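Long-range contacts in putative non-ribosomal peptide synthetase (Actinomadura parvosata subsp. kistnae, PDB 6M7L), which probably takes part in non-ribosomal peptide assembly through a condensation-type domain, a fold related to CoA-dependent acyltransferases: residues A[251-256]-A[452-457]; A[49-54]-A[135-140]; A[210-215]-A[349-354]; A[241-246]-A[434-439]. All coordinates share one frame; numbering follows the deposited sequence.

How the contacts relate
Contact 2 (49-54 with 135-140) closes first along the chain. The segments of contacts 1, 3 and 4 come later and alternate with one another. Contact 2 belongs to the sheet that holds strands 45-53, 130-136 and 141-149. Contacts 1 and 4 lie at different places along strand 246-253 of the other sheet, their centres about 27 Å apart. Contact 4 holds the turn between strand 424-434 and helix 440-459; contact 1 uses the later part of that helix. Contact 3 joins helix 207-218 to the turn before helix 353-360. Its centre is about 46 Å from that of contact 2, on the opposite side of the chain's centre. This spread is consistent with the two-lobed architecture of condensation domains.

Contact 1: residues A[251-256]-A[452-457]; sequences LRLPAD and ALLEQV
L253 and E455 mark the nearest backbone approach, with their CA atoms 7.9 Å apart. Strand 251-253 and helix 452-457 run almost parallel, at 18°, and their axes come within 9.6 Å. The gap is filled by side chains. L253 does most of the work from the strand. Its CG is anti to the backbone N (chi1 -175°), and its CD1 reaches the helix. There CD1 lies 3.7 Å from CG of E455 and 3.9 Å from CB of L454. The L253 and E455 side chains lie alongside each other, pointing opposite ways, so the leucine meets the aliphatic part of the glutamate. E455 is extended beyond CG and carries its carboxylate on past L253 to the proline ring. OE2 of E455 is 3.9 Å from CD of P254, a van der Waals approach and not a polar bond. P254 is the N-cap residue of helix 255-267, and E455 also touches S257 there. The nearby helix start would probably favour the negative charge. Deeper in, CD1 of L454 faces CD2 of L251 at 4.5 Å, a looser apolar contact. L261 and A279 add to the cover over L454. Strand 246-253 is an edge strand of its sheet within this chain, and helix 440-459 packs along it. The arrangement is the helix-on-sheet layering of an alpha/beta lobe, as in the acyltransferase-like fold of condensation domains.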
# COMPACT_ATOMS: atom_id res chain seq x y z
N LEU A 251 -12.62 -21.27 -6.19
CA LEU A 251 -13.76 -21.58 -5.33
C LEU A 251 -14.56 -20.31 -5.14
O LEU A 251 -14.08 -19.35 -4.52
CB LEU A 251 -13.31 -22.16 -3.99
CG LEU A 251 -14.42 -22.72 -3.10
CD1 LEU A 251 -13.96 -24.01 -2.43
CD2 LEU A 251 -14.86 -21.71 -2.05
N ARG A 252 -15.78 -20.29 -5.67
CA ARG A 252 -16.67 -19.14 -5.58
C ARG A 252 -17.96 -19.53 -4.89
O ARG A 252 -18.53 -20.59 -5.17
CB ARG A 252 -16.98 -18.56 -6.97
CG ARG A 252 -15.96 -17.53 -7.45
CD ARG A 252 -16.48 -16.77 -8.66
NE ARG A 252 -16.00 -15.39 -8.69
CZ ARG A 252 -14.98 -14.96 -9.42
NH1 ARG A 252 -14.32 -15.81 -10.20
NH2 ARG A 252 -14.61 -13.69 -9.38
N LEU A 253 -18.42 -18.68 -3.98
CA LEU A 253 -19.71 -18.83 -3.31
C LEU A 253 -20.54 -17.59 -3.58
O LEU A 253 -20.07 -16.47 -3.30
CB LEU A 253 -19.52 -19.04 -1.81
CG LEU A 253 -20.78 -19.35 -1.00
CD1 LEU A 253 -21.26 -20.77 -1.25
CD2 LEU A 253 -20.54 -19.11 0.48
N PRO A 254 -21.74 -17.71 -4.13
CA PRO A 254 -22.55 -16.52 -4.41
C PRO A 254 -22.93 -15.79 -3.13
O PRO A 254 -22.86 -16.34 -2.02
CB PRO A 254 -23.79 -17.08 -5.12
CG PRO A 254 -23.85 -18.52 -4.71
CD PRO A 254 -22.42 -18.95 -4.55
N ALA A 255 -23.34 -14.53 -3.29
CA ALA A 255 -23.64 -13.69 -2.14
C ALA A 255 -24.81 -14.22 -1.32
O ALA A 255 -24.86 -14.02 -0.11
CB ALA A 255 -23.91 -12.25 -2.59
N ASP A 256 -25.75 -14.90 -1.98
CA ASP A 256 -26.89 -15.49 -1.27
C ASP A 256 -26.43 -16.41 -0.15
O ASP A 256 -26.71 -16.17 1.03
CB ASP A 256 -27.78 -16.26 -2.26
CG ASP A 256 -28.54 -15.34 -3.19
OD1 ASP A 256 -28.46 -14.11 -3.01
OD2 ASP A 256 -29.21 -15.86 -4.11
N ALA A 452 -20.99 -26.87 -2.18
CA ALA A 452 -22.28 -27.48 -1.87
C ALA A 452 -22.53 -27.48 -0.37
O ALA A 452 -23.61 -27.11 0.09
CB ALA A 452 -22.33 -28.90 -2.43
N LEU A 453 -21.53 -27.89 0.41
CA LEU A 453 -21.68 -27.92 1.86
C LEU A 453 -21.92 -26.52 2.42
O LEU A 453 -22.76 -26.33 3.31
CB LEU A 453 -20.45 -28.56 2.50
CG LEU A 453 -20.53 -28.74 4.01
CD1 LEU A 453 -21.84 -29.40 4.37
CD2 LEU A 453 -19.37 -29.57 4.51
N LEU A 454 -21.19 -25.52 1.90
CA LEU A 454 -21.40 -24.14 2.33
C LEU A 454 -22.83 -23.70 2.06
O LEU A 454 -23.48 -23.09 2.92
CB LEU A 454 -20.42 -23.22 1.61
CG LEU A 454 -18.94 -23.28 2.00
CD1 LEU A 454 -18.09 -22.68 0.90
CD2 LEU A 454 -18.71 -22.56 3.31
N GLU A 455 -23.34 -23.99 0.86
CA GLU A 455 -24.71 -23.61 0.53
C GLU A 455 -25.73 -24.35 1.39
O GLU A 455 -26.78 -23.79 1.73
CB GLU A 455 -24.98 -23.86 -0.95
CG GLU A 455 -24.16 -22.99 -1.89
CD GLU A 455 -24.38 -23.33 -3.35
OE1 GLU A 455 -24.74 -24.49 -3.65
OE2 GLU A 455 -24.19 -22.43 -4.20
N GLN A 456 -25.44 -25.59 1.76
CA GLN A 456 -26.39 -26.37 2.54
C GLN A 456 -26.50 -25.85 3.97
O GLN A 456 -27.59 -25.54 4.45
CB GLN A 456 -26.00 -27.85 2.53
CG GLN A 456 -26.95 -28.73 3.32
CD GLN A 456 -26.71 -30.21 3.07
OE1 GLN A 456 -25.74 -30.58 2.41
NE2 GLN A 456 -27.60 -31.05 3.58
N VAL A 457 -25.36 -25.75 4.67
CA VAL A 457 -25.40 -25.33 6.07
C VAL A 457 -25.85 -23.88 6.19
O VAL A 457 -26.39 -23.48 7.22
CB VAL A 457 -24.04 -25.56 6.74
CG1 VAL A 457 -23.66 -27.03 6.71
CG2 VAL A 457 -22.96 -24.71 6.08

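Contact 2: residues A[49-54]-A[135-140]; sequences ALRLRG and FPLTDR
G54 and R140 bring the two backbones together, with their CA atoms 4.2 Å apart. The polar contacts here are between main chains. G54 N points at R140 O almost straight, but the modelled separation of 2.3 Å is too short to be trusted in detail. The bond is plausible and its length doubtful. A CA-H...O contact runs the other way, from R140 CA to G54 O at 3.4 Å. G54 has backbone angles that would jam a CB against the preceding carbonyl, which explains a glycine here. An ST turn shapes the other side: T138 OG1 accepts from R140 N at 3.1 Å, with an N-H...O angle of 149°. It bends 138-140 just before R140 meets G54.

Side-chain contact is slight. A methyl, L137 CD1, lies obliquely against the guanidinium at R51 NH2, 3.4 Å away, and the two side chains cross at about a right angle. R51 has CG anti to the backbone N (chi1 -179°) and the chain bends at chi3, which brings the guanidinium to the leucine.

Salt bridges complete the charged groups outside the segments. R51 pairs through NH2 with E107 and through NE with E141, and R53 also pairs with E141. R140 NH1 makes a weak hydrogen bond to the backbone of another protein chain.

Strands 45-53 and 130-136 are not direct neighbours. Strand 141-149 lies between them, entered through the turn that holds R140. Strand 395-399 flanks 45-53 on its other side, and helix 110-119 covers A49 and F135.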
# COMPACT_ATOMS: atom_id res chain seq x y z
N ALA A 49 8.57 -12.15 -9.13
CA ALA A 49 9.06 -11.85 -10.46
C ALA A 49 8.51 -10.49 -10.89
O ALA A 49 7.29 -10.27 -10.84
CB ALA A 49 8.65 -12.94 -11.46
N LEU A 50 9.40 -9.59 -11.29
CA LEU A 50 9.05 -8.23 -11.65
C LEU A 50 9.37 -7.98 -13.11
O LEU A 50 10.52 -8.15 -13.53
CB LEU A 50 9.80 -7.22 -10.77
CG LEU A 50 9.48 -7.16 -9.28
CD1 LEU A 50 10.34 -6.10 -8.61
CD2 LEU A 50 8.01 -6.88 -9.05
N ARG A 51 8.37 -7.58 -13.88
CA ARG A 51 8.61 -7.11 -15.24
C ARG A 51 9.05 -5.65 -15.19
O ARG A 51 8.37 -4.81 -14.60
CB ARG A 51 7.36 -7.26 -16.10
CG ARG A 51 7.56 -6.82 -17.54
CD ARG A 51 6.55 -7.48 -18.47
NE ARG A 51 7.21 -8.34 -19.44
CZ ARG A 51 7.19 -9.67 -19.41
NH1 ARG A 51 6.51 -10.30 -18.46
NH2 ARG A 51 7.83 -10.37 -20.33
N LEU A 52 10.21 -5.37 -15.78
CA LEU A 52 10.82 -4.04 -15.74
C LEU A 52 11.00 -3.55 -17.17
O LEU A 52 11.97 -3.91 -17.83
CB LEU A 52 12.15 -4.08 -14.99
CG LEU A 52 12.15 -4.67 -13.59
CD1 LEU A 52 13.57 -4.82 -13.08
CD2 LEU A 52 11.33 -3.81 -12.64
N ARG A 53 10.08 -2.72 -17.64
CA ARG A 53 10.18 -2.13 -18.97
C ARG A 53 10.89 -0.79 -18.87
O ARG A 53 10.49 0.08 -18.09
CB ARG A 53 8.79 -1.96 -19.59
CG ARG A 53 7.88 -3.16 -19.39
CD ARG A 53 6.63 -3.06 -20.25
NE ARG A 53 6.78 -3.78 -21.51
CZ ARG A 53 6.16 -3.43 -22.64
NH1 ARG A 53 5.37 -2.37 -22.67
NH2 ARG A 53 6.34 -4.14 -23.75
N GLY A 54 11.95 -0.63 -19.65
CA GLY A 54 12.77 0.56 -19.66
C GLY A 54 14.24 0.23 -19.57
O GLY A 54 14.65 -0.92 -19.45
N PHE A 135 16.63 -11.61 -16.24
CA PHE A 135 16.35 -12.22 -17.54
C PHE A 135 16.18 -11.13 -18.58
O PHE A 135 15.07 -10.61 -18.78
CB PHE A 135 15.12 -13.11 -17.46
CG PHE A 135 15.24 -14.24 -16.48
CD1 PHE A 135 15.88 -15.42 -16.84
CD2 PHE A 135 14.74 -14.12 -15.19
CE1 PHE A 135 16.00 -16.46 -15.93
CE2 PHE A 135 14.86 -15.16 -14.28
CZ PHE A 135 15.49 -16.33 -14.66
N PRO A 136 17.26 -10.74 -19.27
CA PRO A 136 17.14 -9.71 -20.32
C PRO A 136 16.34 -10.23 -21.51
O PRO A 136 16.67 -11.27 -22.09
CB PRO A 136 18.60 -9.44 -20.70
CG PRO A 136 19.41 -9.94 -19.54
CD PRO A 136 18.65 -11.11 -19.00
N LEU A 137 15.29 -9.50 -21.86
CA LEU A 137 14.47 -9.79 -23.03
C LEU A 137 14.81 -8.88 -24.20
O LEU A 137 15.05 -9.35 -25.32
CB LEU A 137 12.99 -9.67 -22.68
CG LEU A 137 12.52 -10.57 -21.53
CD1 LEU A 137 11.13 -10.17 -21.07
CD2 LEU A 137 12.56 -12.03 -21.96
N THR A 138 14.83 -7.57 -23.97
CA THR A 138 15.35 -6.58 -24.89
C THR A 138 16.24 -5.62 -24.10
O THR A 138 16.44 -5.79 -22.89
CB THR A 138 14.23 -5.81 -25.60
OG1 THR A 138 13.60 -4.92 -24.68
CG2 THR A 138 13.20 -6.76 -26.18
N ASP A 139 16.76 -4.60 -24.77
CA ASP A 139 17.52 -3.57 -24.07
C ASP A 139 16.63 -2.68 -23.21
O ASP A 139 17.16 -1.95 -22.36
CB ASP A 139 18.31 -2.73 -25.07
CG ASP A 139 17.45 -2.21 -26.21
OD1 ASP A 139 16.21 -2.25 -26.10
OD2 ASP A 139 18.03 -1.77 -27.23
N ARG A 140 15.32 -2.72 -23.41
CA ARG A 140 14.37 -1.91 -22.66
C ARG A 140 13.36 -2.75 -21.89
O ARG A 140 12.42 -2.19 -21.31
CB ARG A 140 13.64 -0.95 -23.60
CG ARG A 140 13.08 -1.62 -24.84
CD ARG A 140 12.03 -0.78 -25.55
NE ARG A 140 12.56 0.47 -26.08
CZ ARG A 140 12.17 1.68 -25.69
NH1 ARG A 140 11.24 1.81 -24.76
NH2 ARG A 140 12.71 2.76 -26.23

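Contact 3: residues A[210-215]-A[349-354]; sequences DQIEFW and QDLPFE
Q211 meets D350 and L351 through its side-chain amide. Its CB points from helix 207-218 toward segment 349-354, and H348 packs against the side chain. Beyond CG the chain is extended, which carries the amide up to the loop. CD lies 3.5 Å from OD1 of D350. OE1 then faces two backbone amides, the N atoms of D350 and L351, each 3.3 Å away. Both of these bonds are weak and bent. NE2, the other branch, gives a hydrogen bond to D350 OD1 at 3.0 Å, with an N-H...O angle of 139°. It uses the anti lone pair of that oxygen, which sits 23° out of the amide plane. Amide and carboxylate are nearly coplanar. With acceptor and donor both engaged, this pattern favours one rotation of the amide. An alanine at Q211 would remove this amide and probably leave the two backbone N-H groups and the D350 carboxylate without these partners.

Next to this polar patch, L351 packs into the helix. Its CG is anti to the backbone N (chi1 173°), and CD2 reaches CG1 of I212 at 3.6 Å. The same methyl lies 4.1 Å from CD1 of W215, obliquely to the indole. W215 NE1 itself bonds to H348 O, so the tryptophan also holds the loop.

P352 is the N-cap residue of helix 353-360, and L351 and W215 both rest on L356 of that helix. The run from H348 to E354 fits the (H/N)QD(Y/V)PFE core motif of condensation domains, except for leucine at the Y/V position.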
# COMPACT_ATOMS: atom_id res chain seq x y z
N ASP A 210 2.46 -22.70 30.70
CA ASP A 210 1.00 -22.74 30.63
C ASP A 210 0.54 -22.99 29.20
O ASP A 210 -0.44 -23.71 28.98
CB ASP A 210 0.40 -21.44 31.17
CG ASP A 210 -0.15 -21.59 32.57
OD1 ASP A 210 -0.14 -20.58 33.32
OD2 ASP A 210 -0.58 -22.70 32.94
N GLN A 211 1.23 -22.40 28.23
CA GLN A 211 0.82 -22.55 26.84
C GLN A 211 1.20 -23.92 26.29
O GLN A 211 0.41 -24.53 25.56
CB GLN A 211 1.43 -21.44 25.99
CG GLN A 211 0.44 -20.33 25.72
CD GLN A 211 1.08 -18.99 25.47
OE1 GLN A 211 2.11 -18.89 24.79
NE2 GLN A 211 0.48 -17.94 26.01
N ILE A 212 2.39 -24.42 26.62
CA ILE A 212 2.76 -25.77 26.22
C ILE A 212 1.76 -26.78 26.76
O ILE A 212 1.34 -27.71 26.05
CB ILE A 212 4.20 -26.10 26.67
CG1 ILE A 212 5.21 -25.20 25.95
CG2 ILE A 212 4.52 -27.57 26.44
CD1 ILE A 212 6.64 -25.48 26.33
N GLU A 213 1.35 -26.62 28.02
CA GLU A 213 0.34 -27.50 28.60
C GLU A 213 -1.00 -27.33 27.90
O GLU A 213 -1.75 -28.30 27.75
CB GLU A 213 0.20 -27.23 30.09
CG GLU A 213 1.37 -27.71 30.93
CD GLU A 213 1.59 -29.21 30.80
OE1 GLU A 213 2.66 -29.62 30.30
OE2 GLU A 213 0.68 -29.97 31.19
N PHE A 214 -1.32 -26.11 27.48
CA PHE A 214 -2.60 -25.86 26.82
C PHE A 214 -2.73 -26.67 25.54
O PHE A 214 -3.76 -27.31 25.29
CB PHE A 214 -2.77 -24.37 26.53
CG PHE A 214 -3.90 -24.06 25.59
CD1 PHE A 214 -5.21 -23.97 26.05
CD2 PHE A 214 -3.67 -23.85 24.24
CE1 PHE A 214 -6.25 -23.69 25.19
CE2 PHE A 214 -4.71 -23.57 23.37
CZ PHE A 214 -6.00 -23.49 23.85
N TRP A 215 -1.68 -26.66 24.71
CA TRP A 215 -1.75 -27.34 23.42
C TRP A 215 -1.65 -28.86 23.54
O TRP A 215 -2.21 -29.58 22.71
CB TRP A 215 -0.66 -26.81 22.49
CG TRP A 215 -0.94 -25.44 21.98
CD1 TRP A 215 -0.28 -24.29 22.32
CD2 TRP A 215 -1.97 -25.05 21.07
NE1 TRP A 215 -0.83 -23.22 21.66
CE2 TRP A 215 -1.87 -23.66 20.89
CE3 TRP A 215 -2.96 -25.75 20.38
CZ2 TRP A 215 -2.72 -22.96 20.04
CZ3 TRP A 215 -3.82 -25.05 19.55
CH2 TRP A 215 -3.69 -23.67 19.39
N GLN A 349 -0.73 -18.00 21.59
CA GLN A 349 0.04 -17.97 20.36
C GLN A 349 1.46 -17.45 20.56
O GLN A 349 2.10 -17.01 19.59
CB GLN A 349 -0.68 -17.15 19.30
CG GLN A 349 -0.96 -15.71 19.69
CD GLN A 349 -1.94 -15.04 18.75
OE1 GLN A 349 -2.66 -15.71 18.01
NE2 GLN A 349 -1.98 -13.71 18.79
N ASP A 350 1.98 -17.50 21.78
CA ASP A 350 3.37 -17.11 22.01
C ASP A 350 4.33 -18.27 21.85
O ASP A 350 5.49 -18.07 21.49
CB ASP A 350 3.52 -16.48 23.40
CG ASP A 350 2.50 -15.38 23.65
OD1 ASP A 350 1.45 -15.68 24.25
OD2 ASP A 350 2.75 -14.23 23.23
N LEU A 351 3.87 -19.49 22.12
CA LEU A 351 4.65 -20.68 21.79
C LEU A 351 4.68 -20.85 20.28
O LEU A 351 3.61 -20.97 19.66
CB LEU A 351 4.04 -21.90 22.46
CG LEU A 351 4.64 -23.26 22.09
CD1 LEU A 351 6.09 -23.35 22.54
CD2 LEU A 351 3.81 -24.39 22.68
N PRO A 352 5.85 -20.87 19.65
CA PRO A 352 5.89 -20.99 18.19
C PRO A 352 5.40 -22.35 17.73
O PRO A 352 5.60 -23.37 18.41
CB PRO A 352 7.38 -20.80 17.85
CG PRO A 352 7.98 -20.18 19.08
CD PRO A 352 7.20 -20.73 20.22
N PHE A 353 4.74 -22.36 16.57
CA PHE A 353 4.18 -23.60 16.04
C PHE A 353 5.26 -24.66 15.84
O PHE A 353 5.05 -25.84 16.13
CB PHE A 353 3.45 -23.34 14.73
CG PHE A 353 2.97 -24.58 14.05
CD1 PHE A 353 1.86 -25.25 14.51
CD2 PHE A 353 3.64 -25.09 12.94
CE1 PHE A 353 1.42 -26.40 13.89
CE2 PHE A 353 3.21 -26.24 12.32
CZ PHE A 353 2.09 -26.89 12.79
N GLU A 354 6.43 -24.25 15.35
CA GLU A 354 7.51 -25.21 15.11
C GLU A 354 8.03 -25.81 16.40
O GLU A 354 8.43 -26.98 16.42
CB GLU A 354 8.64 -24.54 14.32
CG GLU A 354 8.27 -24.13 12.90
CD GLU A 354 7.44 -22.86 12.84
OE1 GLU A 354 7.11 -22.30 13.91
OE2 GLU A 354 7.11 -22.42 11.72

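Contact 4: residues A[241-246]-A[434-439]; sequences LPSRRA and AEDRFD
S243 and D436 face each other where two loops meet at the end of an antiparallel strand pair in a mixed sheet. A246 and A434 form a non-hydrogen-bonded pair there, joining the ends of strands 246-253 and 424-434. The carboxylate of D436 points at S243 and takes both its donors. S243 N reaches OD2 at 2.6 Å on the syn lone pair, nearly straight. S243 OG donates to OD1 at 2.6 Å, also on the syn side but 29° out of the carboxylate plane. The hydroxyl can do so because OG lies between the backbone N and the carbonyl carbon (chi1 69°). OG also accepts a weak bond from R245 N. A leucine at D436 would take away both acceptors and probably leave S243 N and OG without these partners, with the hydroxyl able to turn.

R245 and E435 are turned differently. Their side chains cross at a slant, and E435 OE1 lies 3.4 Å from R245 CB. The charged ends do not meet, and R245 NH1 forms its salt bridge with E42 instead. The backbones are also tied: E435 N donates to R245 O at 2.7 Å, with an N-H...O angle of 174°.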
# COMPACT_ATOMS: atom_id res chain seq x y z
N LEU A 241 9.49 -38.99 -0.31
CA LEU A 241 10.12 -37.70 -0.58
C LEU A 241 9.12 -36.78 -1.28
O LEU A 241 8.73 -37.05 -2.42
CB LEU A 241 11.38 -37.85 -1.43
CG LEU A 241 12.66 -38.07 -0.62
CD1 LEU A 241 12.91 -39.56 -0.42
CD2 LEU A 241 13.84 -37.39 -1.29
N PRO A 242 8.71 -35.69 -0.64
CA PRO A 242 7.70 -34.82 -1.24
C PRO A 242 8.28 -33.97 -2.36
O PRO A 242 9.48 -33.71 -2.43
CB PRO A 242 7.27 -33.94 -0.06
CG PRO A 242 8.54 -33.79 0.72
CD PRO A 242 9.23 -35.13 0.62
N SER A 243 7.39 -33.54 -3.25
CA SER A 243 7.74 -32.50 -4.21
C SER A 243 7.33 -31.12 -3.72
O SER A 243 7.93 -30.13 -4.14
CB SER A 243 7.09 -32.78 -5.57
OG SER A 243 5.69 -32.62 -5.50
N ARG A 244 6.33 -31.05 -2.84
CA ARG A 244 5.76 -29.81 -2.34
C ARG A 244 5.20 -28.94 -3.46
O ARG A 244 5.05 -27.73 -3.30
CB ARG A 244 6.79 -29.01 -1.52
CG ARG A 244 7.52 -29.82 -0.48
CD ARG A 244 8.04 -28.92 0.63
NE ARG A 244 9.01 -29.59 1.49
CZ ARG A 244 10.32 -29.40 1.41
NH1 ARG A 244 10.82 -28.57 0.51
NH2 ARG A 244 11.13 -30.05 2.24
N ARG A 245 4.87 -29.54 -4.60
CA ARG A 245 4.28 -28.80 -5.71
C ARG A 245 2.81 -28.55 -5.43
O ARG A 245 2.08 -29.46 -5.02
CB ARG A 245 4.45 -29.56 -7.02
CG ARG A 245 5.89 -29.62 -7.47
CD ARG A 245 6.10 -30.53 -8.66
NE ARG A 245 7.52 -30.81 -8.83
CZ ARG A 245 8.38 -29.99 -9.41
NH1 ARG A 245 9.66 -30.33 -9.52
NH2 ARG A 245 7.97 -28.82 -9.89
N ALA A 246 2.37 -27.32 -5.64
CA ALA A 246 1.01 -26.91 -5.35
C ALA A 246 0.35 -26.39 -6.62
O ALA A 246 0.92 -25.57 -7.34
CB ALA A 246 0.98 -25.82 -4.27
N ALA A 434 -2.05 -29.84 -2.84
CA ALA A 434 -0.74 -30.46 -3.03
C ALA A 434 -0.80 -31.46 -4.18
O ALA A 434 -1.68 -32.32 -4.21
CB ALA A 434 -0.29 -31.15 -1.75
N GLU A 435 0.15 -31.34 -5.12
CA GLU A 435 0.12 -32.21 -6.29
C GLU A 435 0.46 -33.65 -5.94
O GLU A 435 -0.03 -34.57 -6.61
CB GLU A 435 1.07 -31.67 -7.36
CG GLU A 435 0.59 -30.37 -8.00
CD GLU A 435 1.37 -29.99 -9.24
OE1 GLU A 435 2.38 -30.67 -9.54
OE2 GLU A 435 0.98 -29.01 -9.91
N ASP A 436 1.28 -33.88 -4.90
CA ASP A 436 1.58 -35.26 -4.46
C ASP A 436 0.40 -35.92 -3.80
O ASP A 436 0.53 -37.04 -3.29
CB ASP A 436 2.75 -35.27 -3.48
CG ASP A 436 4.02 -34.71 -4.08
OD1 ASP A 436 4.12 -34.66 -5.32
OD2 ASP A 436 4.92 -34.33 -3.30
N ARG A 437 -0.75 -35.25 -3.79
CA ARG A 437 -1.90 -35.69 -3.01
C ARG A 437 -3.23 -35.57 -3.74
O ARG A 437 -4.11 -36.41 -3.52
CB ARG A 437 -1.97 -34.87 -1.71
CG ARG A 437 -3.14 -35.18 -0.81
CD ARG A 437 -2.85 -36.33 0.13
NE ARG A 437 -3.98 -36.54 1.04
CZ ARG A 437 -4.09 -37.58 1.85
NH1 ARG A 437 -3.14 -38.51 1.88
NH2 ARG A 437 -5.15 -37.69 2.64
N PHE A 438 -3.41 -34.58 -4.62
CA PHE A 438 -4.58 -34.46 -5.46
C PHE A 438 -4.13 -34.11 -6.86
O PHE A 438 -2.99 -33.72 -7.08
CB PHE A 438 -5.56 -33.38 -4.96
CG PHE A 438 -6.00 -33.56 -3.53
CD1 PHE A 438 -7.12 -34.32 -3.23
CD2 PHE A 438 -5.32 -32.95 -2.50
CE1 PHE A 438 -7.53 -34.49 -1.93
CE2 PHE A 438 -5.73 -33.11 -1.19
CZ PHE A 438 -6.83 -33.89 -0.90
N ASP A 439 -5.05 -34.25 -7.82
CA ASP A 439 -4.91 -33.64 -9.13
C ASP A 439 -6.01 -32.60 -9.30
O ASP A 439 -6.83 -32.40 -8.41
CB ASP A 439 -4.96 -34.69 -10.25
CG ASP A 439 -6.23 -35.51 -10.24
OD1 ASP A 439 -6.15 -36.74 -10.44
OD2 ASP A 439 -7.31 -34.94 -10.00